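Local coordinates for protein vinylacetyl-CoA Delta-isomerase (Nitrosopumilus maritimus SCM1, PDB 6VJR) that probably dehydrates 4-hydroxybutyryl-CoA and isomerises vinylacetyl-CoA, using FAD, a [4Fe-4S] cluster and an iron ion, at residues A[158-170]-A[201-213]. Sequence-based numbering, arbitrary orientation.
Sequences PSEQDDPDLFTRI and TIRLTESDKDWAI
The backbones of 158-170 and 201-213 come closest at Arg-169 and Trp-211, whose CA atoms are 4.3 Å apart. Ile-170 N donates to Asp-210 O at 2.9 Å, a nearly straight bond (169°). One water joins Thr-168 O to Trp-211 O, and a second joins Ile-170 O to the Asp-210 carboxylate.

The Trp-211 indole is the centre of the contact and buries the most surface. Its CG lies beside the backbone N (chi1 -69°), which sends the ring across to the other segment. Pro-158 CB makes a CH-pi contact 3.6 Å from the centroid of the Trp-211 five-membered ring. Arg-169 CB makes another on the opposite face. The single N-H at NE1 is shared by two carbonyl oxygens at the ring edge. Trp-211 NE1 donates to Pro-164 O, in the ring plane, at 3.2 Å. The Phe-167 O branch, 2.9 Å from Trp-211 NE1, is weak because it is bent (125°). The Arg-169 chain runs alongside the indole; its NE and NH2 both grip Asp-165 OD1, in a salt bridge. Asp-165 also bridges to Lys-408 of the second subunit.

At the other end, Ser-159 N donates to Asp-208 OD1 (3.0 Å), nearly along the C-O axis. Asp-208 OD2 takes both N and OG1 of Thr-205, so the buried carboxylate ties its own turn to the 3-10 segment 158-160. Thr-201 CG2 meets the Phe-167 ring at its edge, 3.7 Å from CE2.

The contact joins loops and 3-10 turns leading into strands 169-173 and 213-218, in the 4-hydroxyphenylacetate 3-hydroxylase N-terminal family region. Thr-201 touches FAD-binding Met-147, beside the flavin site. Strand 169-173 pairs antiparallel with 177-188 in one sheet; 213-218 lies beside 269-272 in another. Ile-170, packed on Ile-213 and on His-272 of strand 269-272, joins the two.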
# COMPACT_ATOMS: atom_id res chain seq x y z
N PRO A 158 4.99 25.05 26.67
CA PRO A 158 5.46 26.43 26.69
C PRO A 158 6.24 26.83 27.93
O PRO A 158 7.30 27.43 27.82
CB PRO A 158 4.19 27.25 26.58
CG PRO A 158 3.28 26.31 25.80
CD PRO A 158 3.56 24.94 26.34
N SER A 159 5.69 26.53 29.11
CA SER A 159 6.33 26.97 30.33
C SER A 159 7.60 26.19 30.65
O SER A 159 8.31 26.59 31.59
CB SER A 159 5.38 26.93 31.49
OG SER A 159 4.99 25.60 31.79
N GLU A 160 7.90 25.12 29.89
CA GLU A 160 9.09 24.29 30.12
C GLU A 160 10.21 24.59 29.11
O GLU A 160 11.33 24.08 29.25
CB GLU A 160 8.76 22.80 30.03
CG GLU A 160 7.63 22.31 30.93
CD GLU A 160 7.03 20.94 30.62
OE1 GLU A 160 6.78 20.32 31.66
OE2 GLU A 160 6.76 20.47 29.47
N GLN A 161 9.96 25.42 28.09
CA GLN A 161 11.01 25.79 27.15
C GLN A 161 12.06 26.66 27.87
O GLN A 161 11.75 27.46 28.78
CB GLN A 161 10.45 26.57 25.96
CG GLN A 161 9.40 25.82 25.15
CD GLN A 161 9.98 24.63 24.43
OE1 GLN A 161 11.13 24.66 23.96
NE2 GLN A 161 9.15 23.61 24.29
N ASP A 162 13.30 26.51 27.42
CA ASP A 162 14.42 27.30 27.90
C ASP A 162 14.23 28.78 27.58
O ASP A 162 14.67 29.63 28.31
CB ASP A 162 15.69 26.78 27.23
CG ASP A 162 17.02 27.10 27.91
OD1 ASP A 162 17.14 26.78 29.10
OD2 ASP A 162 17.94 27.59 27.20
N ASP A 163 13.66 29.06 26.40
CA ASP A 163 13.34 30.42 25.97
C ASP A 163 11.83 30.53 25.94
O ASP A 163 11.16 29.90 25.14
CB ASP A 163 13.94 30.72 24.61
CG ASP A 163 13.66 32.10 24.05
OD1 ASP A 163 12.86 32.88 24.68
OD2 ASP A 163 14.19 32.39 22.94
N PRO A 164 11.22 31.32 26.84
CA PRO A 164 9.77 31.39 26.90
C PRO A 164 9.10 31.93 25.63
O PRO A 164 7.92 31.71 25.48
CB PRO A 164 9.50 32.24 28.13
CG PRO A 164 10.71 33.12 28.14
CD PRO A 164 11.85 32.19 27.85
N ASP A 165 9.83 32.64 24.76
CA ASP A 165 9.28 33.23 23.55
C ASP A 165 9.05 32.19 22.45
O ASP A 165 8.52 32.54 21.41
CB ASP A 165 10.19 34.32 23.03
CG ASP A 165 10.33 35.52 23.95
OD1 ASP A 165 9.39 35.77 24.74
OD2 ASP A 165 11.40 36.18 23.88
N LEU A 166 9.44 30.91 22.64
CA LEU A 166 9.32 29.91 21.59
C LEU A 166 7.87 29.51 21.31
O LEU A 166 7.56 28.89 20.28
CB LEU A 166 10.21 28.71 21.84
CG LEU A 166 11.71 28.97 21.74
CD1 LEU A 166 12.61 27.87 22.31
CD2 LEU A 166 12.05 29.16 20.28
N PHE A 167 6.98 29.89 22.24
CA PHE A 167 5.56 29.99 21.99
C PHE A 167 5.16 31.42 22.32
O PHE A 167 5.67 32.01 23.28
CB PHE A 167 4.75 29.03 22.88
CG PHE A 167 4.90 27.55 22.59
CD1 PHE A 167 6.05 26.87 23.00
CD2 PHE A 167 3.90 26.83 21.97
CE1 PHE A 167 6.17 25.51 22.79
CE2 PHE A 167 4.04 25.47 21.73
CZ PHE A 167 5.16 24.82 22.18
N THR A 168 4.20 31.95 21.56
CA THR A 168 3.76 33.33 21.69
C THR A 168 3.03 33.58 23.01
O THR A 168 2.15 32.83 23.42
CB THR A 168 2.89 33.67 20.47
OG1 THR A 168 3.69 33.57 19.29
CG2 THR A 168 2.33 35.07 20.52
N ARG A 169 3.41 34.67 23.68
CA ARG A 169 2.90 34.95 25.02
C ARG A 169 2.65 36.45 25.25
O ARG A 169 3.20 37.31 24.57
CB ARG A 169 3.89 34.47 26.07
CG ARG A 169 5.23 35.19 25.97
CD ARG A 169 6.27 34.56 26.87
NE ARG A 169 7.59 35.19 26.79
CZ ARG A 169 8.14 35.92 27.75
NH1 ARG A 169 7.63 35.88 28.94
NH2 ARG A 169 9.27 36.57 27.57
N ILE A 170 1.82 36.72 26.24
CA ILE A 170 1.65 38.07 26.76
C ILE A 170 2.87 38.41 27.62
O ILE A 170 3.20 37.68 28.55
CB ILE A 170 0.38 38.13 27.61
CG1 ILE A 170 -0.86 37.72 26.81
CG2 ILE A 170 0.20 39.51 28.23
CD1 ILE A 170 -2.06 37.37 27.67
N THR A 201 -1.38 27.11 20.03
CA THR A 201 -1.26 25.94 19.17
C THR A 201 -1.37 24.58 19.88
O THR A 201 -1.31 23.55 19.19
CB THR A 201 0.05 25.99 18.40
OG1 THR A 201 -0.05 25.06 17.32
CG2 THR A 201 1.23 25.60 19.26
N ILE A 202 -1.50 24.56 21.20
CA ILE A 202 -1.38 23.35 22.00
C ILE A 202 -2.29 23.51 23.21
O ILE A 202 -2.62 24.63 23.58
CB ILE A 202 0.10 23.19 22.40
CG1 ILE A 202 0.40 21.92 23.09
CG2 ILE A 202 0.58 24.37 23.24
CD1 ILE A 202 1.90 21.63 23.14
N ARG A 203 -2.73 22.38 23.77
CA ARG A 203 -3.34 22.36 25.08
C ARG A 203 -2.42 23.12 26.04
O ARG A 203 -1.19 22.95 26.04
CB ARG A 203 -3.49 20.92 25.56
CG ARG A 203 -4.22 20.72 26.88
CD ARG A 203 -4.34 19.22 27.18
NE ARG A 203 -4.80 19.08 28.57
CZ ARG A 203 -4.04 19.14 29.67
NH1 ARG A 203 -4.62 19.31 30.84
NH2 ARG A 203 -2.71 19.11 29.60
N LEU A 204 -3.04 23.91 26.91
CA LEU A 204 -2.31 24.71 27.89
C LEU A 204 -2.73 24.28 29.29
O LEU A 204 -3.91 24.05 29.52
CB LEU A 204 -2.60 26.19 27.69
CG LEU A 204 -2.17 26.79 26.36
CD1 LEU A 204 -2.59 28.27 26.28
CD2 LEU A 204 -0.70 26.64 26.03
N THR A 205 -1.75 24.21 30.19
CA THR A 205 -1.99 24.02 31.60
C THR A 205 -1.99 25.37 32.32
O THR A 205 -1.71 26.46 31.78
CB THR A 205 -0.96 23.06 32.18
OG1 THR A 205 0.26 23.79 32.24
CG2 THR A 205 -0.81 21.78 31.37
N GLU A 206 -2.33 25.32 33.60
CA GLU A 206 -2.35 26.54 34.40
C GLU A 206 -0.99 27.25 34.39
O GLU A 206 -0.94 28.48 34.40
CB GLU A 206 -2.83 26.26 35.82
CG GLU A 206 -2.98 27.54 36.64
CD GLU A 206 -3.58 27.34 38.02
OE1 GLU A 206 -3.75 28.35 38.75
OE2 GLU A 206 -3.87 26.17 38.38
N SER A 207 0.11 26.48 34.35
CA SER A 207 1.45 27.06 34.29
C SER A 207 1.69 27.82 32.97
O SER A 207 2.66 28.58 32.86
CB SER A 207 2.51 25.99 34.51
OG SER A 207 2.63 25.12 33.40
N ASP A 208 0.82 27.59 31.96
CA ASP A 208 0.97 28.19 30.64
C ASP A 208 -0.00 29.35 30.42
O ASP A 208 -0.25 29.72 29.28
CB ASP A 208 0.76 27.13 29.56
CG ASP A 208 1.62 25.88 29.67
OD1 ASP A 208 2.83 26.06 29.77
OD2 ASP A 208 1.05 24.74 29.63
N LYS A 209 -0.56 29.92 31.49
CA LYS A 209 -1.57 30.97 31.41
C LYS A 209 -1.13 32.14 30.52
O LYS A 209 -1.93 32.68 29.78
CB LYS A 209 -1.88 31.42 32.85
CG LYS A 209 -3.03 32.33 32.99
CD LYS A 209 -3.49 32.51 34.44
CE LYS A 209 -2.75 33.63 35.13
NZ LYS A 209 -3.08 33.83 36.55
N ASP A 210 0.15 32.55 30.61
CA ASP A 210 0.65 33.68 29.84
C ASP A 210 0.55 33.46 28.32
O ASP A 210 0.59 34.41 27.55
CB ASP A 210 2.07 34.02 30.23
CG ASP A 210 2.24 34.62 31.61
OD1 ASP A 210 1.20 34.88 32.28
OD2 ASP A 210 3.41 34.81 32.01
N TRP A 211 0.47 32.20 27.89
CA TRP A 211 0.40 31.83 26.50
C TRP A 211 -1.04 31.67 26.01
O TRP A 211 -1.25 31.42 24.84
CB TRP A 211 1.22 30.54 26.27
CG TRP A 211 2.70 30.71 26.43
CD1 TRP A 211 3.59 30.95 25.43
CD2 TRP A 211 3.49 30.64 27.65
NE1 TRP A 211 4.86 31.04 25.92
CE2 TRP A 211 4.84 30.83 27.27
CE3 TRP A 211 3.20 30.42 29.00
CZ2 TRP A 211 5.89 30.81 28.18
CZ3 TRP A 211 4.24 30.37 29.90
CH2 TRP A 211 5.56 30.59 29.50
N ALA A 212 -2.03 31.88 26.89
CA ALA A 212 -3.43 31.78 26.52
C ALA A 212 -3.92 33.12 25.97
O ALA A 212 -4.61 33.90 26.63
CB ALA A 212 -4.27 31.31 27.69
N ILE A 213 -3.47 33.44 24.75
CA ILE A 213 -3.77 34.71 24.09
C ILE A 213 -4.25 34.43 22.67
O ILE A 213 -3.59 33.74 21.89
CB ILE A 213 -2.55 35.66 24.12
CG1 ILE A 213 -2.83 36.99 23.40
CG2 ILE A 213 -1.28 34.99 23.61
CD1 ILE A 213 -3.91 37.83 24.04
O HOH W 1 0.32 31.05 22.57
O HOH W 2 4.87 36.36 30.09